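Local coordinates for ribose ABC transporter, substrate binding protein (Conexibacter woesei, PDB 4KQ9), which probably binds a sugar such as ribose outside the cell membrane and hands it to an ABC importer, at residues 229-234 with 282-287. The protein carries 1 engineered substitution. Sequence-based numbering, arbitrary orientation.
Sequences GALAAV and ETIDRV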
ATOM      1  N   GLY A 229       2.045  15.072  -3.403  1.00 15.87           N
ATOM      2  CA  GLY A 229       1.986  16.161  -2.378  1.00 16.38           C
ATOM      3  C   GLY A 229       2.817  15.858  -1.151  1.00 13.79           C
ATOM      4  O   GLY A 229       3.385  16.739  -0.519  1.00 14.62           O
ATOM      5  N   ALA A 230       2.887  14.566  -0.819  1.00 14.46           N
ATOM      6  CA  ALA A 230       3.719  14.095   0.268  1.00 13.01           C
ATOM      7  C   ALA A 230       5.204  14.250  -0.008  1.00 12.70           C
ATOM      8  O   ALA A 230       5.928  14.639   0.835  1.00 12.07           O
ATOM      9  CB  ALA A 230       3.412  12.649   0.586  1.00 13.69           C
ATOM     10  N   LEU A 231       5.638  13.953  -1.194  1.00 13.60           N
ATOM     11  CA  LEU A 231       7.042  14.114  -1.498  1.00 13.58           C
ATOM     12  C   LEU A 231       7.403  15.598  -1.388  1.00 14.26           C
ATOM     13  O   LEU A 231       8.403  15.931  -0.809  1.00 15.26           O
ATOM     14  CB  LEU A 231       7.277  13.580  -2.863  1.00 14.43           C
ATOM     15  CG  LEU A 231       7.144  12.069  -3.010  1.00 15.78           C
ATOM     16  CD1 LEU A 231       7.105  11.718  -4.498  1.00 16.51           C
ATOM     17  CD2 LEU A 231       8.216  11.341  -2.255  1.00 16.81           C
ATOM     18  N   ALA A 232       6.534  16.482  -1.854  1.00 15.09           N
ATOM     19  CA  ALA A 232       6.808  17.928  -1.753  1.00 14.86           C
ATOM     20  C   ALA A 232       6.817  18.399  -0.298  1.00 13.77           C
ATOM     21  O   ALA A 232       7.698  19.135   0.162  1.00 14.87           O
ATOM     22  CB  ALA A 232       5.768  18.640  -2.547  1.00 15.14           C
ATOM     23  N   ALA A 233       5.877  17.911   0.475  1.00 13.61           N
ATOM     24  CA  ALA A 233       5.853  18.259   1.920  1.00 12.87           C
ATOM     25  C   ALA A 233       7.071  17.762   2.688  1.00 13.35           C
ATOM     26  O   ALA A 233       7.623  18.452   3.567  1.00 12.83           O
ATOM     27  CB  ALA A 233       4.530  17.807   2.553  1.00 12.43           C
ATOM     28  N   VAL A 234       7.521  16.547   2.350  1.00 14.04           N
ATOM     29  CA  VAL A 234       8.696  16.014   2.954  1.00 14.85           C
ATOM     30  C   VAL A 234       9.895  16.875   2.548  1.00 18.27           C
ATOM     31  O   VAL A 234      10.692  17.188   3.412  1.00 18.37           O
ATOM     32  CB  VAL A 234       8.950  14.551   2.583  1.00 16.22           C
ATOM     33  CG1 VAL A 234      10.315  14.120   3.100  1.00 16.94           C
ATOM     34  CG2 VAL A 234       7.908  13.671   3.275  1.00 15.78           C
ATOM     35  N   GLU A 282      15.713  14.519   5.404  1.00 25.39           N
ATOM     36  CA  GLU A 282      17.163  14.394   5.218  1.00 29.41           C
ATOM     37  C   GLU A 282      17.600  13.498   4.036  1.00 32.30           C
ATOM     38  O   GLU A 282      18.623  13.755   3.450  1.00 31.01           O
ATOM     39  CB  GLU A 282      17.867  13.941   6.497  1.00 32.75           C
ATOM     40  CG  GLU A 282      17.420  12.629   7.138  1.00 38.52           C
ATOM     41  N   THR A 283      16.837  12.464   3.674  1.00 25.67           N
ATOM     42  CA  THR A 283      17.336  11.492   2.697  1.00 24.52           C
ATOM     43  C   THR A 283      16.677  11.538   1.361  1.00 21.64           C
ATOM     44  O   THR A 283      17.153  10.855   0.423  1.00 19.36           O
ATOM     45  CB  THR A 283      17.157  10.052   3.241  1.00 26.91           C
ATOM     46  OG1 THR A 283      15.768   9.808   3.619  1.00 32.25           O
ATOM     47  CG2 THR A 283      18.015   9.902   4.481  1.00 29.72           C
ATOM     48  N   ILE A 284      15.594  12.311   1.231  1.00 17.72           N
ATOM     49  CA  ILE A 284      14.692  12.176   0.067  1.00 17.01           C
ATOM     50  C   ILE A 284      15.389  12.310  -1.271  1.00 19.50           C
ATOM     51  O   ILE A 284      15.197  11.506  -2.197  1.00 18.07           O
ATOM     52  CB  ILE A 284      13.408  13.096   0.174  1.00 16.50           C
ATOM     53  CG1 ILE A 284      12.507  12.979  -1.042  1.00 16.66           C
ATOM     54  CG2 ILE A 284      13.772  14.568   0.317  1.00 17.63           C
ATOM     55  CD1 ILE A 284      11.110  13.592  -0.841  1.00 16.90           C
ATOM     56  N   ASP A 285      16.183  13.358  -1.423  1.00 23.83           N
ATOM     57  CA  ASP A 285      16.794  13.614  -2.737  1.00 26.24           C
ATOM     58  C   ASP A 285      17.839  12.503  -3.113  1.00 23.54           C
ATOM     59  O   ASP A 285      17.836  12.008  -4.242  1.00 23.08           O
ATOM     60  CB  ASP A 285      17.346  15.063  -2.786  1.00 30.09           C
ATOM     61  CG  ASP A 285      16.219  16.146  -2.570  1.00 35.53           C
ATOM     62  OD1 ASP A 285      15.157  16.109  -3.284  1.00 35.08           O
ATOM     63  OD2 ASP A 285      16.396  17.002  -1.657  1.00 38.85           O
ATOM     64  N   ARG A 286      18.646  12.085  -2.162  1.00 21.85           N
ATOM     65  CA  ARG A 286      19.574  10.963  -2.343  1.00 25.99           C
ATOM     66  C   ARG A 286      18.807   9.697  -2.655  1.00 22.64           C
ATOM     67  O   ARG A 286      19.072   9.010  -3.638  1.00 21.18           O
ATOM     68  CB  ARG A 286      20.375  10.693  -1.086  1.00 29.19           C
ATOM     69  CG  ARG A 286      21.582  11.566  -0.833  1.00 37.70           C
ATOM     70  CD  ARG A 286      22.246  11.156   0.508  1.00 44.46           C
ATOM     71  NE  ARG A 286      21.924  12.090   1.598  1.00 47.68           N
ATOM     72  CZ  ARG A 286      21.775  11.771   2.883  1.00 57.07           C
ATOM     73  NH1 ARG A 286      21.478  12.722   3.762  1.00 65.10           N
ATOM     74  NH2 ARG A 286      21.908  10.523   3.306  1.00 65.61           N
ATOM     75  N   VAL A 287      17.809   9.399  -1.845  1.00 18.86           N
ATOM     76  CA  VAL A 287      17.040   8.175  -2.079  1.00 18.75           C
ATOM     77  C   VAL A 287      16.448   8.182  -3.472  1.00 18.19           C
ATOM     78  O   VAL A 287      16.557   7.207  -4.297  1.00 16.52           O
ATOM     79  CB  VAL A 287      15.966   8.017  -1.008  1.00 20.06           C
ATOM     80  CG1 VAL A 287      14.927   7.023  -1.453  1.00 20.69           C
ATOM     81  CG2 VAL A 287      16.583   7.622   0.312  1.00 21.85           C
TER
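Ile284 packs against Leu231 and Val234 in a small apolar helix-to-helix contact on the C-terminal lobe of this periplasmic-binding-protein fold, where helix 228-236 meets the first turn of helix 284-289. One methyl does nearly all the work. With CG1 anti to the backbone N (chi1 178°) and chi2 close to anti as well (167°), the Ile284 side chain is stretched out, carrying CD1 across to a spot between Leu231 and Val234, which sit roughly one turn apart on the facing helix. There Leu231 CD2 lies 3.9 Å from Ile284 CD1, and Val234 CG1 is 4.1 Å from the same Ile284 CD1. The nearest atom of all is a backbone one: Leu231 O, 3.6 Å from Ile284 CD1, so the methyl reaches right down to the main chain of the helix. Val234 offers CG1 because that branch stands anti to its backbone N (chi1 172°). The backbones themselves stay apart, Val234 CA and Ile284 CA being 7.7 Å from each other, and the Ile284 side chain spans the gap. Beside the pair, Val234 O accepts a hydrogen bond from Thr281 OG1, tying the two regions together just before the second helix begins. Ile279 of strand 277-280, which pairs antiparallel with strand 241-244, touches both Leu231 and Ile284, while Met239, in the loop after helix 228-236, packs on Val234.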